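Side-chain contacts in o-succinylbenzoate synthase (Synechococcus elongatus, PDB 2OZT), which converts 2-succinyl-6-hydroxy-2,4-cyclohexadiene-1-carboxylate to 2-succinylbenzoate by metal-dependent loss of water, a step on the way to phylloquinone: residues L35-G40 and Q96-L101; V42-I47 and T310-Y315; G90-W95 and G250-L255; R232-G237 and R261-Q266. All coordinates share one frame; numbering follows the deposited sequence.

Interaction 1: residues L35-G40 and Q96-L101; sequences LEDEQG and QSVGRL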
loop_
_atom_site.group_PDB
_atom_site.type_symbol
_atom_site.label_atom_id
_atom_site.label_comp_id
_atom_site.label_asym_id
_atom_site.label_seq_id
_atom_site.Cartn_x
_atom_site.Cartn_y
_atom_site.Cartn_z
ATOM N N LEU A 35 10.431 3.417 21.672
ATOM C CA LEU A 35 9.742 4.030 22.814
ATOM C C LEU A 35 10.022 3.132 24.013
ATOM O O LEU A 35 10.067 1.938 23.869
ATOM C CB LEU A 35 8.238 4.077 22.538
ATOM C CG LEU A 35 7.721 5.335 21.844
ATOM C CD1 LEU A 35 8.409 5.567 20.476
ATOM C CD2 LEU A 35 6.195 5.281 21.698
ATOM N N GLU A 36 10.286 3.726 25.178
ATOM C CA GLU A 36 10.512 2.887 26.360
ATOM C C GLU A 36 9.871 3.539 27.563
ATOM O O GLU A 36 10.062 4.724 27.805
ATOM C CB GLU A 36 12.000 2.672 26.572
ATOM C CG GLU A 36 12.343 1.700 27.768
ATOM C CD GLU A 36 13.815 1.390 27.906
ATOM O OE1 GLU A 36 14.609 1.625 26.974
ATOM O OE2 GLU A 36 14.224 0.872 28.985
ATOM N N ASP A 37 9.095 2.753 28.308
ATOM C CA ASP A 37 8.497 3.308 29.529
ATOM C C ASP A 37 9.416 3.135 30.740
ATOM O O ASP A 37 10.498 2.529 30.651
ATOM C CB ASP A 37 7.072 2.756 29.775
ATOM C CG ASP A 37 7.035 1.267 30.092
ATOM O OD1 ASP A 37 8.069 0.648 30.458
ATOM O OD2 ASP A 37 5.941 0.649 30.000
ATOM N N GLU A 38 8.979 3.686 31.867
ATOM C CA GLU A 38 9.813 3.736 33.074
ATOM C C GLU A 38 10.266 2.336 33.495
ATOM O O GLU A 38 11.389 2.169 33.979
ATOM C CB GLU A 38 9.064 4.436 34.221
ATOM C CG GLU A 38 9.572 4.056 35.641
ATOM C CD GLU A 38 10.736 4.900 36.156
ATOM O OE1 GLU A 38 10.476 5.849 36.941
ATOM O OE2 GLU A 38 11.910 4.600 35.818
ATOM N N GLN A 39 9.398 1.345 33.323
ATOM C CA GLN A 39 9.714 -0.026 33.696
ATOM C C GLN A 39 10.697 -0.747 32.765
ATOM O O GLN A 39 11.373 -1.679 33.177
ATOM C CB GLN A 39 8.427 -0.829 33.815
ATOM C CG GLN A 39 8.639 -2.231 34.309
ATOM C CD GLN A 39 7.366 -3.019 34.215
ATOM O OE1 GLN A 39 6.474 -2.862 35.059
ATOM N NE2 GLN A 39 7.259 -3.877 33.189
ATOM N N GLY A 40 10.789 -0.326 31.510
ATOM C CA GLY A 40 11.657 -1.045 30.580
ATOM C C GLY A 40 10.911 -1.692 29.425
ATOM O O GLY A 40 11.506 -2.423 28.615
ATOM N N GLN A 96 1.178 2.191 20.441
ATOM C CA GLN A 96 0.295 1.057 20.718
ATOM C C GLN A 96 1.086 -0.214 20.960
ATOM O O GLN A 96 0.602 -1.122 21.667
ATOM C CB GLN A 96 -0.700 0.900 19.576
ATOM C CG GLN A 96 -1.763 2.026 19.530
ATOM C CD GLN A 96 -2.577 2.199 20.840
ATOM O OE1 GLN A 96 -2.919 1.224 21.509
ATOM N NE2 GLN A 96 -2.885 3.441 21.190
ATOM N N SER A 97 2.305 -0.302 20.426
ATOM C CA SER A 97 3.141 -1.490 20.608
ATOM C C SER A 97 3.828 -1.630 21.971
ATOM O O SER A 97 4.307 -2.716 22.260
ATOM C CB SER A 97 4.215 -1.607 19.505
ATOM O OG SER A 97 5.280 -0.649 19.699
ATOM N N VAL A 98 3.905 -0.542 22.740
ATOM C CA VAL A 98 4.682 -0.566 23.998
ATOM C C VAL A 98 4.093 -1.623 24.928
ATOM O O VAL A 98 2.925 -1.519 25.325
ATOM C CB VAL A 98 4.721 0.797 24.691
ATOM C CG1 VAL A 98 5.424 0.713 26.077
ATOM C CG2 VAL A 98 5.472 1.849 23.830
ATOM N N GLY A 99 4.933 -2.600 25.265
ATOM C CA GLY A 99 4.545 -3.698 26.160
ATOM C C GLY A 99 3.587 -4.687 25.528
ATOM O O GLY A 99 3.002 -5.533 26.230
ATOM N N ARG A 100 3.430 -4.621 24.200
ATOM C CA ARG A 100 2.527 -5.539 23.465
ATOM C C ARG A 100 3.245 -6.411 22.427
ATOM O O ARG A 100 2.612 -7.208 21.721
ATOM C CB ARG A 100 1.365 -4.752 22.837
ATOM C CG ARG A 100 0.439 -4.087 23.853
ATOM C CD ARG A 100 -0.829 -3.542 23.193
ATOM N NE ARG A 100 -1.748 -2.888 24.138
ATOM C CZ ARG A 100 -1.765 -1.582 24.418
ATOM N NH1 ARG A 100 -0.912 -0.746 23.845
ATOM N NH2 ARG A 100 -2.640 -1.103 25.296
ATOM N N LEU A 101 4.563 -6.265 22.319
ATOM C CA LEU A 101 5.358 -7.039 21.371
ATOM C C LEU A 101 5.881 -8.344 21.958
ATOM O O LEU A 101 6.221 -8.386 23.160
ATOM C CB LEU A 101 6.545 -6.210 20.877
ATOM C CG LEU A 101 6.184 -4.892 20.187
ATOM C CD1 LEU A 101 7.477 -4.139 19.831
ATOM C CD2 LEU A 101 5.398 -5.215 18.915
#
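Val-98 splits its two methyl groups between Leu-35 and Asp-37. CG2 lies 3.8 Å from Leu-35 CB, and the two side chains meet at about a right angle, so the methyl rests against the root of the leucine while Leu-35 CD2 comes up beside it. The other methyl, CG1, turns to the carboxylate, with Asp-37 OD2 at 4.0 Å from Val-98 CG1. With CG1 trans to the backbone N (chi1 174°), Val-98 can reach both residues at once.

One shell out, each segment holds itself in shape. Asp-37 starts a type I turn that ends at Gly-40, whose N donates to Asp-37 O at 3.0 Å and more weakly to Asp-37 OD1. The other carboxylate oxygen, OD2, is hydrogen-bonded to Gln-41 NE2. Behind Val-98 the chain leaves helix 85-97: Arg-100 N bonds to Ser-97 O, and Arg-100 NH1 reaches back to Gln-96 O at 2.7 Å, with that oxygen near the guanidinium plane. Ser-97 OG is hydrogen-bonded to Tyr-44 N on the edge strand. Leu-35 pairs with Gly-43 in the sheet, and its side chain also touches Leu-3, Trp-5 and Trp-95, which places the contact where the sheet of the N-terminal capping domain meets the end of its helix.

Across the contact there is van der Waals packing and no polar bond, methyl against leucine and methyl against a carboxylate oxygen. Val-98 offers the carboxylate no polar partner; its hydrogen bonds come from Gln-41 and, weakly, from Gly-40 N.

Interaction 2: residues V42-I47 and T310-Y315; sequences VGYGEI and TTLTAY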
loop_
_atom_site.group_PDB
_atom_site.type_symbol
_atom_site.label_atom_id
_atom_site.label_comp_id
_atom_site.label_asym_id
_atom_site.label_seq_id
_atom_site.Cartn_x
_atom_site.Cartn_y
_atom_site.Cartn_z
ATOM N N VAL A 42 9.208 -1.769 25.840
ATOM C CA VAL A 42 9.684 -1.047 24.641
ATOM C C VAL A 42 8.657 -1.199 23.529
ATOM O O VAL A 42 7.975 -2.215 23.442
ATOM C CB VAL A 42 11.026 -1.579 24.183
ATOM C CG1 VAL A 42 11.466 -0.921 22.871
ATOM C CG2 VAL A 42 12.097 -1.253 25.197
ATOM N N GLY A 43 8.524 -0.157 22.707
ATOM C CA GLY A 43 7.674 -0.270 21.498
ATOM C C GLY A 43 8.461 0.333 20.348
ATOM O O GLY A 43 9.442 1.057 20.558
ATOM N N TYR A 44 8.027 -0.006 19.129
ATOM C CA TYR A 44 8.739 0.460 17.906
ATOM C C TYR A 44 7.757 0.876 16.835
ATOM O O TYR A 44 6.682 0.318 16.747
ATOM C CB TYR A 44 9.639 -0.633 17.315
ATOM C CG TYR A 44 10.760 -1.113 18.206
ATOM C CD1 TYR A 44 12.062 -0.619 18.077
ATOM C CD2 TYR A 44 10.499 -2.078 19.172
ATOM C CE1 TYR A 44 13.074 -1.113 18.931
ATOM C CE2 TYR A 44 11.481 -2.561 19.986
ATOM C CZ TYR A 44 12.743 -2.083 19.867
ATOM O OH TYR A 44 13.666 -2.626 20.758
ATOM N N GLY A 45 8.170 1.838 16.006
ATOM C CA GLY A 45 7.320 2.280 14.884
ATOM C C GLY A 45 8.254 2.683 13.760
ATOM O O GLY A 45 9.473 2.826 13.917
ATOM N N GLU A 46 7.632 2.846 12.596
ATOM C CA GLU A 46 8.377 3.222 11.388
ATOM C C GLU A 46 7.630 4.298 10.621
ATOM O O GLU A 46 6.428 4.176 10.369
ATOM C CB GLU A 46 8.573 1.985 10.526
ATOM C CG GLU A 46 9.236 2.276 9.165
ATOM C CD GLU A 46 9.544 1.009 8.364
ATOM O OE1 GLU A 46 9.390 -0.150 8.849
ATOM O OE2 GLU A 46 9.925 1.198 7.149
ATOM N N ILE A 47 8.376 5.336 10.220
ATOM C CA ILE A 47 7.869 6.452 9.392
ATOM C C ILE A 47 8.610 6.415 8.062
ATOM O O ILE A 47 9.821 6.654 8.000
ATOM C CB ILE A 47 8.191 7.803 10.061
ATOM C CG1 ILE A 47 7.587 7.835 11.487
ATOM C CG2 ILE A 47 7.742 8.997 9.263
ATOM C CD1 ILE A 47 8.007 9.059 12.323
ATOM N N THR A 310 8.838 -11.597 14.799
ATOM C CA THR A 310 8.116 -12.558 15.654
ATOM C C THR A 310 8.602 -12.584 17.111
ATOM O O THR A 310 8.003 -13.259 17.955
ATOM C CB THR A 310 8.150 -13.988 15.061
ATOM O OG1 THR A 310 9.497 -14.467 15.039
ATOM C CG2 THR A 310 7.581 -14.021 13.641
ATOM N N THR A 311 9.680 -11.859 17.394
ATOM C CA THR A 311 10.251 -11.800 18.734
ATOM C C THR A 311 10.642 -10.369 19.074
ATOM O O THR A 311 10.947 -9.577 18.188
ATOM C CB THR A 311 11.517 -12.700 18.877
ATOM O OG1 THR A 311 12.561 -12.185 18.040
ATOM C CG2 THR A 311 11.233 -14.160 18.508
ATOM N N LEU A 312 10.625 -10.032 20.356
ATOM C CA LEU A 312 11.073 -8.715 20.799
ATOM C C LEU A 312 12.569 -8.490 20.513
ATOM O O LEU A 312 12.977 -7.395 20.114
ATOM C CB LEU A 312 10.751 -8.506 22.279
ATOM C CG LEU A 312 10.915 -7.134 22.947
ATOM C CD1 LEU A 312 10.514 -5.946 22.066
ATOM C CD2 LEU A 312 10.105 -7.118 24.236
ATOM N N THR A 313 13.381 -9.529 20.680
ATOM C CA THR A 313 14.805 -9.419 20.355
ATOM C C THR A 313 15.056 -9.085 18.883
ATOM O O THR A 313 16.034 -8.402 18.558
ATOM C CB THR A 313 15.558 -10.710 20.699
ATOM O OG1 THR A 313 14.986 -11.798 19.969
ATOM C CG2 THR A 313 15.466 -10.981 22.181
ATOM N N ALA A 314 14.176 -9.559 17.995
ATOM C CA ALA A 314 14.307 -9.246 16.568
ATOM C C ALA A 314 14.179 -7.742 16.317
ATOM O O ALA A 314 14.898 -7.189 15.465
ATOM C CB ALA A 314 13.275 -9.993 15.737
ATOM N N TYR A 315 13.280 -7.084 17.048
ATOM C CA TYR A 315 13.176 -5.629 16.967
ATOM C C TYR A 315 14.461 -5.001 17.484
ATOM O O TYR A 315 14.989 -4.066 16.874
ATOM C CB TYR A 315 12.024 -5.094 17.811
ATOM C CG TYR A 315 10.644 -5.296 17.202
ATOM C CD1 TYR A 315 9.943 -6.481 17.388
ATOM C CD2 TYR A 315 10.021 -4.269 16.514
ATOM C CE1 TYR A 315 8.669 -6.671 16.858
ATOM C CE2 TYR A 315 8.743 -4.436 15.979
ATOM C CZ TYR A 315 8.070 -5.640 16.147
ATOM O OH TYR A 315 6.793 -5.823 15.630
#
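Tyr-44 and Tyr-315 carry this contact, each buried. Tyr-315 CB sits over one face of the Tyr-44 ring, offset toward the rim, 3.4 Å from Tyr-44 CE2 and 3.7 Å from the ring centroid, a CH-pi approach 25° off the ring normal. The Tyr-315 ring then runs on past Tyr-44 in the opposite direction. Its plane is tilted by only 26°, yet the centroids are 5.1 Å apart and the rings barely overlap; Tyr-315 CD2 ends up 3.5 Å from Tyr-44 CD2. Ile-278 of helix 277-290 and Leu-101 touch both tyrosines.

Toward the start of helix 312-320 the packing thins. Leu-312, partly exposed, sends only CD1 to the edge of the Tyr-44 ring, 4.1 Å from Tyr-44 CE2. Its chain extends away from its own N (chi1 -170°), which brings the branch nearer than its CB direction would suggest. Beyond it, Thr-311 caps the helix, its OG1 accepting from Ala-314 N.

The arrangement lays the C-terminal helix on edge strand 42-47, bringing the end of the chain back to the N-terminal domain. The chemistry is aromatic and apolar across the two segments, while the buried phenol keeps a polar partner: Tyr-44 OH is hydrogen-bonded to OE1 of Glu-316, the residue after Tyr-315, so the helix that supplies the packing also satisfies the hydroxyl.

Interaction 3: residues G90-W95 and G250-L255; sequences GFATAW and GDPDSL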
loop_
_atom_site.group_PDB
_atom_site.type_symbol
_atom_site.label_atom_id
_atom_site.label_comp_id
_atom_site.label_asym_id
_atom_site.label_seq_id
_atom_site.Cartn_x
_atom_site.Cartn_y
_atom_site.Cartn_z
ATOM N N GLY A 90 3.539 6.236 12.153
ATOM C CA GLY A 90 4.679 5.738 12.934
ATOM C C GLY A 90 4.530 5.936 14.435
ATOM O O GLY A 90 4.768 4.981 15.199
ATOM N N PHE A 91 4.128 7.144 14.823
ATOM C CA PHE A 91 3.979 7.390 16.265
ATOM C C PHE A 91 2.815 6.608 16.840
ATOM O O PHE A 91 2.941 6.071 17.928
ATOM C CB PHE A 91 3.850 8.864 16.530
ATOM C CG PHE A 91 5.186 9.573 16.565
ATOM C CD1 PHE A 91 5.975 9.493 17.741
ATOM C CD2 PHE A 91 5.697 10.223 15.426
ATOM C CE1 PHE A 91 7.224 10.137 17.805
ATOM C CE2 PHE A 91 6.945 10.836 15.462
ATOM C CZ PHE A 91 7.691 10.796 16.655
ATOM N N ALA A 92 1.698 6.529 16.143
ATOM C CA ALA A 92 0.534 5.820 16.682
ATOM C C ALA A 92 0.819 4.346 16.867
ATOM O O ALA A 92 0.518 3.742 17.921
ATOM C CB ALA A 92 -0.689 6.039 15.787
ATOM N N THR A 93 1.449 3.722 15.881
ATOM C CA THR A 93 1.786 2.298 15.971
ATOM C C THR A 93 2.882 2.019 17.021
ATOM O O THR A 93 2.834 1.001 17.717
ATOM C CB THR A 93 2.106 1.679 14.569
ATOM O OG1 THR A 93 3.204 2.373 13.981
ATOM C CG2 THR A 93 0.872 1.747 13.595
ATOM N N ALA A 94 3.855 2.911 17.120
ATOM C CA ALA A 94 4.872 2.750 18.139
ATOM C C ALA A 94 4.205 2.790 19.511
ATOM O O ALA A 94 4.503 1.933 20.349
ATOM C CB ALA A 94 5.917 3.867 18.013
ATOM N N TRP A 95 3.371 3.787 19.745
ATOM C CA TRP A 95 2.721 3.935 21.086
ATOM C C TRP A 95 1.938 2.669 21.411
ATOM O O TRP A 95 2.027 2.123 22.514
ATOM C CB TRP A 95 1.773 5.118 21.063
ATOM C CG TRP A 95 1.180 5.461 22.413
ATOM C CD1 TRP A 95 -0.052 5.111 22.880
ATOM C CD2 TRP A 95 1.789 6.258 23.428
ATOM N NE1 TRP A 95 -0.242 5.630 24.147
ATOM C CE2 TRP A 95 0.876 6.328 24.508
ATOM C CE3 TRP A 95 3.025 6.909 23.543
ATOM C CZ2 TRP A 95 1.160 7.040 25.685
ATOM C CZ3 TRP A 95 3.307 7.628 24.744
ATOM C CH2 TRP A 95 2.372 7.668 25.785
ATOM N N GLY A 250 -1.842 7.758 7.665
ATOM C CA GLY A 250 -2.237 8.531 8.835
ATOM C C GLY A 250 -2.389 7.641 10.044
ATOM O O GLY A 250 -1.913 6.502 10.059
ATOM N N ASP A 251 -3.066 8.156 11.074
ATOM C CA ASP A 251 -3.369 7.327 12.246
ATOM C C ASP A 251 -4.287 6.184 11.771
ATOM O O ASP A 251 -5.309 6.462 11.185
ATOM C CB ASP A 251 -4.110 8.219 13.255
ATOM C CG ASP A 251 -4.307 7.561 14.618
ATOM O OD1 ASP A 251 -4.469 6.340 14.727
ATOM O OD2 ASP A 251 -4.277 8.306 15.628
ATOM N N PRO A 252 -3.947 4.924 12.066
ATOM C CA PRO A 252 -4.872 3.810 11.666
ATOM C C PRO A 252 -6.310 4.035 12.162
ATOM O O PRO A 252 -7.277 3.609 11.513
ATOM C CB PRO A 252 -4.268 2.585 12.350
ATOM C CG PRO A 252 -2.774 2.917 12.468
ATOM C CD PRO A 252 -2.735 4.419 12.746
ATOM N N ASP A 253 -6.454 4.716 13.295
ATOM C CA ASP A 253 -7.808 4.969 13.833
ATOM C C ASP A 253 -8.643 5.770 12.862
ATOM O O ASP A 253 -9.880 5.672 12.853
ATOM C CB ASP A 253 -7.762 5.685 15.182
ATOM C CG ASP A 253 -7.400 4.774 16.327
ATOM O OD1 ASP A 253 -7.391 3.534 16.171
ATOM O OD2 ASP A 253 -7.116 5.330 17.427
ATOM N N SER A 254 -7.999 6.548 11.982
ATOM C CA SER A 254 -8.763 7.293 10.964
ATOM C C SER A 254 -9.404 6.373 9.898
ATOM O O SER A 254 -10.471 6.696 9.386
ATOM C CB SER A 254 -7.892 8.337 10.273
ATOM O OG SER A 254 -7.469 9.345 11.187
ATOM N N LEU A 255 -8.785 5.230 9.608
ATOM C CA LEU A 255 -9.431 4.312 8.646
ATOM C C LEU A 255 -10.630 3.686 9.343
ATOM O O LEU A 255 -11.699 3.606 8.794
ATOM C CB LEU A 255 -8.416 3.240 8.234
ATOM C CG LEU A 255 -9.010 2.364 7.127
ATOM C CD1 LEU A 255 -9.251 3.111 5.796
ATOM C CD2 LEU A 255 -8.095 1.199 6.882
#
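Ala-92 and Thr-93 of helix 85-97 rest on the opening turn of helix 252-260, joining the capping domain to a helix of the C-terminal barrel, the two-domain arrangement of the enolase superfamily. Along the first segment, Gly-90 contributes its carbonyl to the helix, bonding Ala-94 N. Phe-91 is buried, its ring edge-to-face with Trp-5. Ala-92 is the first to cross: CB points at the other segment and touches Pro-252 CD at 4.0 Å and Asp-251 OD1 at 3.9 Å, its small size allowing the backbones to approach to 6.1 Å between the CA atoms of Ala-92 and Asp-251. At Thr-93, the methyl CG2 meets Pro-252 CG at 4.0 Å, the two side chains set at about a right angle, while OG1 turns back to Phe-89 O within its own helix. Ala-94 packs on Leu-35 of the sheet, and Trp-95 on Pro-74 and Met-77 of helix 74-77.

On the barrel side, Leu-286 and Trp-290 of helix 277-290 also touch Pro-252. Asp-251 is the N-cap: its OD1, besides touching Ala-92, accepts from Asp-253 N at 2.9 Å, met from above the carboxylate plane.

Interaction 4: residues R232-G237 and R261-Q266; sequences RWVDRG and RGLEPQ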
loop_
_atom_site.group_PDB
_atom_site.type_symbol
_atom_site.label_atom_id
_atom_site.label_comp_id
_atom_site.label_asym_id
_atom_site.label_seq_id
_atom_site.Cartn_x
_atom_site.Cartn_y
_atom_site.Cartn_z
ATOM N N ARG A 232 -12.067 12.436 0.802
ATOM C CA ARG A 232 -12.549 13.209 -0.373
ATOM C C ARG A 232 -13.258 12.320 -1.423
ATOM O O ARG A 232 -14.325 12.671 -1.987
ATOM C CB ARG A 232 -11.389 13.986 -0.996
ATOM C CG ARG A 232 -11.743 14.796 -2.237
ATOM C CD ARG A 232 -10.532 15.656 -2.677
ATOM N NE ARG A 232 -10.193 16.655 -1.644
ATOM C CZ ARG A 232 -9.098 16.646 -0.880
ATOM N NH1 ARG A 232 -8.164 15.718 -1.042
ATOM N NH2 ARG A 232 -8.920 17.594 0.045
ATOM N N TRP A 233 -12.699 11.131 -1.663
ATOM C CA TRP A 233 -13.275 10.232 -2.674
ATOM C C TRP A 233 -14.545 9.546 -2.183
ATOM O O TRP A 233 -15.477 9.316 -2.943
ATOM C CB TRP A 233 -12.216 9.241 -3.111
ATOM C CG TRP A 233 -11.312 9.836 -4.162
ATOM C CD1 TRP A 233 -10.022 10.277 -4.026
ATOM C CD2 TRP A 233 -11.677 10.080 -5.519
ATOM N NE1 TRP A 233 -9.547 10.748 -5.238
ATOM C CE2 TRP A 233 -10.547 10.625 -6.166
ATOM C CE3 TRP A 233 -12.844 9.849 -6.260
ATOM C CZ2 TRP A 233 -10.550 10.965 -7.512
ATOM C CZ3 TRP A 233 -12.847 10.160 -7.606
ATOM C CH2 TRP A 233 -11.717 10.722 -8.221
ATOM N N VAL A 234 -14.606 9.240 -0.891
ATOM C CA VAL A 234 -15.859 8.736 -0.334
ATOM C C VAL A 234 -16.953 9.787 -0.510
ATOM O O VAL A 234 -18.087 9.457 -0.852
ATOM C CB VAL A 234 -15.681 8.449 1.161
ATOM C CG1 VAL A 234 -16.996 8.186 1.828
ATOM C CG2 VAL A 234 -14.721 7.229 1.360
ATOM N N ASP A 235 -16.613 11.032 -0.214
ATOM C CA ASP A 235 -17.650 12.083 -0.231
ATOM C C ASP A 235 -18.043 12.407 -1.667
ATOM O O ASP A 235 -19.134 12.962 -1.893
ATOM C CB ASP A 235 -17.199 13.327 0.565
ATOM C CG ASP A 235 -17.092 13.065 2.065
ATOM O OD1 ASP A 235 -17.691 12.095 2.570
ATOM O OD2 ASP A 235 -16.413 13.860 2.740
ATOM N N ARG A 236 -17.170 12.091 -2.624
ATOM C CA ARG A 236 -17.520 12.166 -4.050
ATOM C C ARG A 236 -18.385 10.996 -4.513
ATOM O O ARG A 236 -18.791 10.946 -5.684
ATOM C CB ARG A 236 -16.249 12.180 -4.913
ATOM C CG ARG A 236 -15.605 13.544 -4.993
ATOM C CD ARG A 236 -14.184 13.476 -5.594
ATOM N NE ARG A 236 -13.621 14.817 -5.697
ATOM C CZ ARG A 236 -12.356 15.096 -5.968
ATOM N NH1 ARG A 236 -11.463 14.123 -6.179
ATOM N NH2 ARG A 236 -11.983 16.364 -6.045
ATOM N N GLY A 237 -18.640 10.023 -3.654
ATOM C CA GLY A 237 -19.402 8.855 -4.065
ATOM C C GLY A 237 -18.623 7.858 -4.895
ATOM O O GLY A 237 -19.189 7.193 -5.752
ATOM N N ARG A 261 -18.213 5.162 9.322
ATOM C CA ARG A 261 -18.963 6.039 8.428
ATOM C C ARG A 261 -19.095 5.388 7.009
ATOM O O ARG A 261 -19.390 4.195 6.901
ATOM C CB ARG A 261 -18.332 7.454 8.436
ATOM C CG ARG A 261 -18.191 8.042 9.861
ATOM C CD ARG A 261 -17.389 9.345 9.891
ATOM N NE ARG A 261 -17.396 9.979 11.219
ATOM C CZ ARG A 261 -16.570 10.962 11.591
ATOM N NH1 ARG A 261 -15.628 11.428 10.763
ATOM N NH2 ARG A 261 -16.666 11.473 12.815
ATOM N N GLY A 262 -18.856 6.140 5.930
ATOM C CA GLY A 262 -19.266 5.710 4.578
ATOM C C GLY A 262 -18.359 4.783 3.773
ATOM O O GLY A 262 -18.711 4.354 2.669
ATOM N N LEU A 263 -17.189 4.446 4.304
ATOM C CA LEU A 263 -16.270 3.615 3.540
ATOM C C LEU A 263 -16.631 2.150 3.703
ATOM O O LEU A 263 -16.868 1.678 4.807
ATOM C CB LEU A 263 -14.852 3.901 4.031
ATOM C CG LEU A 263 -13.702 3.230 3.313
ATOM C CD1 LEU A 263 -13.547 3.736 1.854
ATOM C CD2 LEU A 263 -12.434 3.516 4.082
ATOM N N GLU A 264 -16.707 1.425 2.585
ATOM C CA GLU A 264 -17.069 -0.003 2.643
ATOM C C GLU A 264 -15.854 -0.919 2.806
ATOM O O GLU A 264 -14.939 -0.875 1.975
ATOM C CB GLU A 264 -17.762 -0.402 1.345
ATOM C CG GLU A 264 -19.093 0.300 1.118
ATOM C CD GLU A 264 -20.164 -0.184 2.062
ATOM O OE1 GLU A 264 -20.032 -1.301 2.624
ATOM O OE2 GLU A 264 -21.156 0.556 2.247
ATOM N N PRO A 265 -15.833 -1.758 3.863
ATOM C CA PRO A 265 -14.694 -2.672 4.034
ATOM C C PRO A 265 -14.415 -3.525 2.809
ATOM O O PRO A 265 -13.266 -3.792 2.470
ATOM C CB PRO A 265 -15.117 -3.563 5.241
ATOM C CG PRO A 265 -16.118 -2.718 5.986
ATOM C CD PRO A 265 -16.816 -1.856 4.967
ATOM N N GLN A 266 -15.457 -3.986 2.111
ATOM C CA GLN A 266 -15.274 -4.835 0.929
ATOM C C GLN A 266 -14.605 -4.114 -0.233
ATOM O O GLN A 266 -14.120 -4.769 -1.130
ATOM C CB GLN A 266 -16.647 -5.407 0.533
ATOM C CG GLN A 266 -16.643 -6.474 -0.611
ATOM C CD GLN A 266 -16.553 -5.906 -1.998
ATOM O OE1 GLN A 266 -16.958 -4.750 -2.255
ATOM N NE2 GLN A 266 -16.000 -6.707 -2.932
#
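In the C-terminal barrel, the last turn of helix 227-235 meets the loop that carries the chain from helix 252-260 to strand 268-270. Val-234 does the reaching from the helix, and its two methyls part company. CG2 packs on Leu-263 CD1 at 3.7 Å, the side chains set about perpendicular, while CG1 comes over the backbone of the loop, 4.1 Å from Gly-262 C. Having no side chain, Gly-262 lets that methyl lie close above the main chain. Leu-263 swings its CG to the far side of CB from its own N (chi1 -175°), and the branch also touches Phe-242, Leu-255 and Leu-258. Val-234 shares the Phe-242 contact, so both residues pack on strand 241-244.

The helix end is shaped by a Schellman motif at Gly-237, which has a positive phi of 77° and gives its N to Val-234 O at 2.9 Å. One residue earlier, Arg-236 N makes an ordinary helical bond to Arg-232 O at 3.0 Å. Away from the loop, Arg-236 NH1 lies 3.5 Å above the plane of the Trp-233 ring, offset toward its rim, and the guanidinium makes a cation-pi contact with Trp-204; one of its faces is covered by Arg-232 CG.

The contact is small and made by van der Waals packing, methyl on methyl and methyl on peptide backbone. It depends on shape rather than on directed bonds: one buried leucine takes one methyl of the valine, and the exposed glycine backbone takes the other.

In the fold
Interactions 1 and 2 lie in the capping domain, and interaction 3 joins it to the barrel: 1 and 3 share helix 85-97, while 1 and 2 take adjacent strands of one sheet, with Ser-97 bonded to Tyr-44 between them. Interaction 4 stands in the barrel, about 35 Å from interaction 1 centre to centre, yet it touches interaction 3 through Leu-255 and Leu-263. Interaction 2 is the buried one and the only aromatic one. The other three are partly buried and rely on methyls: a valine in interactions 1 and 4, an alanine and a threonine in interaction 3, which alone of the three is a helix-to-helix contact between the two domains.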